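Local atomic coordinates of DNA polymerase sliding clamp B (Sulfolobus tokodaii, PDB entry 3AIZ), a protein that forms part of a ring-shaped sliding platform around DNA that tethers the DNA polymerase catalytic subunit and other processing proteins during replication. Residues Asn73-Lys76 / Lys77-Lys81; Phe136-Asp139 / Gly140-Lys144. All blocks are in the same frame, centred on the assembly; numbering follows the deposited sequence.

Contact 1 (Asn73-Lys76 / Lys77-Lys81); sequences NDLK and KILGK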
# COMPACT_ATOMS: atom_id res chain seq x y z
N ASN A 73 14.95 24.98 -1.25
CA ASN A 73 14.57 23.57 -1.38
C ASN A 73 15.36 22.67 -0.43
O ASN A 73 14.79 21.82 0.25
CB ASN A 73 14.74 23.10 -2.82
CG ASN A 73 13.75 23.76 -3.77
OD1 ASN A 73 12.56 23.84 -3.48
ND2 ASN A 73 14.25 24.23 -4.90
N ASP A 74 16.67 22.88 -0.38
CA ASP A 74 17.54 22.10 0.50
C ASP A 74 17.17 22.31 1.96
O ASP A 74 17.22 21.38 2.77
CB ASP A 74 19.01 22.48 0.28
CG ASP A 74 19.49 22.17 -1.12
OD1 ASP A 74 18.82 21.37 -1.81
OD2 ASP A 74 20.53 22.72 -1.52
N LEU A 75 16.79 23.54 2.30
CA LEU A 75 16.43 23.88 3.67
C LEU A 75 15.10 23.24 4.07
O LEU A 75 14.83 23.06 5.26
CB LEU A 75 16.36 25.40 3.83
CG LEU A 75 16.05 25.94 5.23
CD1 LEU A 75 16.96 25.31 6.27
CD2 LEU A 75 16.16 27.45 5.26
N LYS A 76 14.28 22.90 3.08
CA LYS A 76 13.02 22.23 3.35
C LYS A 76 13.24 20.74 3.58
O LYS A 76 12.61 20.14 4.46
CB LYS A 76 12.03 22.45 2.20
CG LYS A 76 11.49 23.87 2.10
CD LYS A 76 10.42 23.99 1.02
CE LYS A 76 9.85 25.40 0.96
NZ LYS A 76 8.80 25.54 -0.09
N LYS A 77 14.14 20.14 2.81
CA LYS A 77 14.45 18.73 2.95
C LYS A 77 14.89 18.38 4.37
O LYS A 77 14.41 17.41 4.95
CB LYS A 77 15.54 18.31 1.95
CG LYS A 77 15.14 18.46 0.49
CD LYS A 77 16.27 18.01 -0.44
CE LYS A 77 15.87 18.17 -1.90
NZ LYS A 77 16.94 17.71 -2.82
N ILE A 78 15.79 19.19 4.92
CA ILE A 78 16.32 18.96 6.26
C ILE A 78 15.27 19.13 7.35
O ILE A 78 15.26 18.39 8.33
CB ILE A 78 17.53 19.87 6.55
CG1 ILE A 78 18.04 19.65 7.98
CG2 ILE A 78 17.16 21.33 6.33
CD1 ILE A 78 18.53 18.25 8.24
N LEU A 79 14.38 20.10 7.17
CA LEU A 79 13.34 20.37 8.16
C LEU A 79 12.26 19.28 8.17
O LEU A 79 11.59 19.07 9.18
CB LEU A 79 12.71 21.74 7.92
CG LEU A 79 13.63 22.94 8.13
CD1 LEU A 79 12.91 24.24 7.83
CD2 LEU A 79 14.19 22.94 9.55
N GLY A 80 12.11 18.59 7.04
CA GLY A 80 11.16 17.49 6.94
C GLY A 80 11.65 16.26 7.67
O GLY A 80 10.86 15.38 8.02
N LYS A 81 12.96 16.19 7.90
CA LYS A 81 13.57 15.07 8.61
C LYS A 81 13.29 15.14 10.11
O LYS A 81 13.84 14.36 10.89
CB LYS A 81 15.08 15.03 8.37
CG LYS A 81 15.47 14.84 6.92
CD LYS A 81 16.98 14.76 6.77
CE LYS A 81 17.38 14.62 5.31
NZ LYS A 81 16.78 13.42 4.67
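L75 meets I78 and L79 about one turn apart along helix 72-80, an intrahelical i to i+3 and i to i+4 contact in the N-terminal domain of the PCNA fold, whose helices line the inner face of the ring, with the sheets outside them. L75 directs CG anti to its nitrogen (chi1 -178°), and its CD1 branch reaches 4.0 Å from I78 CG2, the two side chains running at a slant to each other; CG of L75 lies 4.4 Å from L79 CD1. This apolar side is buried. V100 receives both L75 and I78, I78 and L79 reach V102, and L16 of helix 9-16 meets L75 and L79. On the backbone, K77 N donates to N73 O at 3.1 Å and G80 N to K76 O at the same distance, while the I78 N to D74 O bond is weak. K77, beside this buried face, is exposed, consistent with the basic inner surface that faces DNA in PCNA rings. Its extended chain runs back along the preceding turn, with K77 CG 3.4 Å from N73 O, and ends with NZ 4.2 Å from D74 OD1, opposite charges too far apart for a salt bridge.

Contact 2 (Phe136-Asp139 / Gly140-Lys144); sequences FTTD and GDVLK
The carboxylates of D139 and D141 lie side by side and point the same way, their planes turned 31° apart. Neither is stacked on the other: the approach is through one oxygen of each, D139 OD2 and D141 OD2, a pairing of two acceptors that would be unfavourable if both were charged and whose exact closeness is doubtful at this resolution. What holds the D139 carboxylate is the backbone of D141, whose N donates to D139 OD2 at 2.9 Å with an N-H...O angle of 155°, coming from the anti side and tilted out of the carboxylate plane. The torsion about CA-CB sets CG opposite the D139 nitrogen (chi1 -174°), which places CG beside the carbonyl carbon and brings OD2 to the D141 N-H. D139 O accepts from V142 N at 3.1 Å, the donor standing above the carbonyl plane. Below the cap, T138 splits its branches: OG1 lies 3.8 Å from V142 CB, and CG2 packs 3.8 Å from L143 CG. V218 and F209 continue the packing round L143, whereas V142 also touches V104 of the neighbouring PCNA3 chain. The arrangement is an aspartate N-cap at a strand-to-helix junction, here starting helix 140-150 in the C-terminal PCNA domain.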
# COMPACT_ATOMS: atom_id res chain seq x y z
N PHE A 136 -8.65 42.60 12.09
CA PHE A 136 -9.39 41.52 12.72
C PHE A 136 -8.56 40.26 12.82
O PHE A 136 -7.64 40.05 12.02
CB PHE A 136 -10.71 41.25 11.99
CG PHE A 136 -10.55 40.86 10.55
CD1 PHE A 136 -10.57 41.81 9.55
CD2 PHE A 136 -10.39 39.53 10.20
CE1 PHE A 136 -10.43 41.45 8.22
CE2 PHE A 136 -10.24 39.16 8.87
CZ PHE A 136 -10.27 40.12 7.88
N THR A 137 -8.86 39.43 13.81
CA THR A 137 -8.12 38.19 14.01
C THR A 137 -9.06 36.99 13.89
O THR A 137 -10.19 37.03 14.36
CB THR A 137 -7.44 38.17 15.39
OG1 THR A 137 -6.73 39.40 15.59
CG2 THR A 137 -6.45 37.01 15.49
N THR A 138 -8.58 35.94 13.25
CA THR A 138 -9.38 34.74 13.05
C THR A 138 -8.50 33.53 12.77
O THR A 138 -7.34 33.67 12.37
CB THR A 138 -10.37 34.91 11.89
OG1 THR A 138 -11.15 33.71 11.74
CG2 THR A 138 -9.64 35.20 10.60
N ASP A 139 -9.04 32.34 12.99
CA ASP A 139 -8.33 31.11 12.69
C ASP A 139 -8.15 30.98 11.18
O ASP A 139 -9.06 31.26 10.42
CB ASP A 139 -9.08 29.90 13.25
CG ASP A 139 -8.31 28.61 13.09
OD1 ASP A 139 -7.64 28.18 14.05
OD2 ASP A 139 -8.37 28.01 11.99
N GLY A 140 -6.96 30.55 10.77
CA GLY A 140 -6.63 30.46 9.36
C GLY A 140 -7.56 29.57 8.55
O GLY A 140 -7.75 29.79 7.35
N ASP A 141 -8.14 28.57 9.20
CA ASP A 141 -9.05 27.65 8.53
C ASP A 141 -10.23 28.39 7.90
O ASP A 141 -10.66 28.06 6.80
CB ASP A 141 -9.54 26.58 9.50
CG ASP A 141 -8.45 25.59 9.88
OD1 ASP A 141 -7.73 25.12 8.98
OD2 ASP A 141 -8.32 25.29 11.09
N VAL A 142 -10.73 29.40 8.60
CA VAL A 142 -11.83 30.20 8.09
C VAL A 142 -11.43 30.92 6.80
O VAL A 142 -12.14 30.86 5.80
CB VAL A 142 -12.30 31.25 9.11
CG1 VAL A 142 -13.42 32.09 8.53
CG2 VAL A 142 -12.76 30.56 10.40
N LEU A 143 -10.28 31.59 6.84
CA LEU A 143 -9.78 32.29 5.66
C LEU A 143 -9.57 31.33 4.50
O LEU A 143 -9.84 31.66 3.35
CB LEU A 143 -8.48 33.03 5.99
CG LEU A 143 -8.58 34.11 7.07
CD1 LEU A 143 -7.21 34.72 7.36
CD2 LEU A 143 -9.57 35.19 6.66
N LYS A 144 -9.10 30.12 4.82
CA LYS A 144 -8.94 29.09 3.81
C LYS A 144 -10.29 28.74 3.19
O LYS A 144 -10.40 28.60 1.97
CB LYS A 144 -8.30 27.84 4.41
CG LYS A 144 -7.97 26.75 3.41
CD LYS A 144 -7.22 25.61 4.07
CE LYS A 144 -6.75 24.59 3.06
NZ LYS A 144 -5.95 23.51 3.70

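How the contacts relate
Read from the N terminus, the chain enters helix 72-80 directly from strand 66-71, and contact 1 is complete within that helix. After strands 88-93, 97-104 and 109-120 it passes into the C-terminal domain, where contact 2 bridges the turn from strand 134-138 into helix 140-150. Both contacts are local and neither closes a long loop; they follow in series, without nesting or crossing. The centres of contacts 1 and 2 are about 27 Å apart, and the nearest atoms of the two contacts about 15 Å apart. Contact 1 joins successive turns of a helix seated on its own domain's strands and helix 9-16, whereas contact 2 ties a strand end to a helix start, beside the PCNA3 chain.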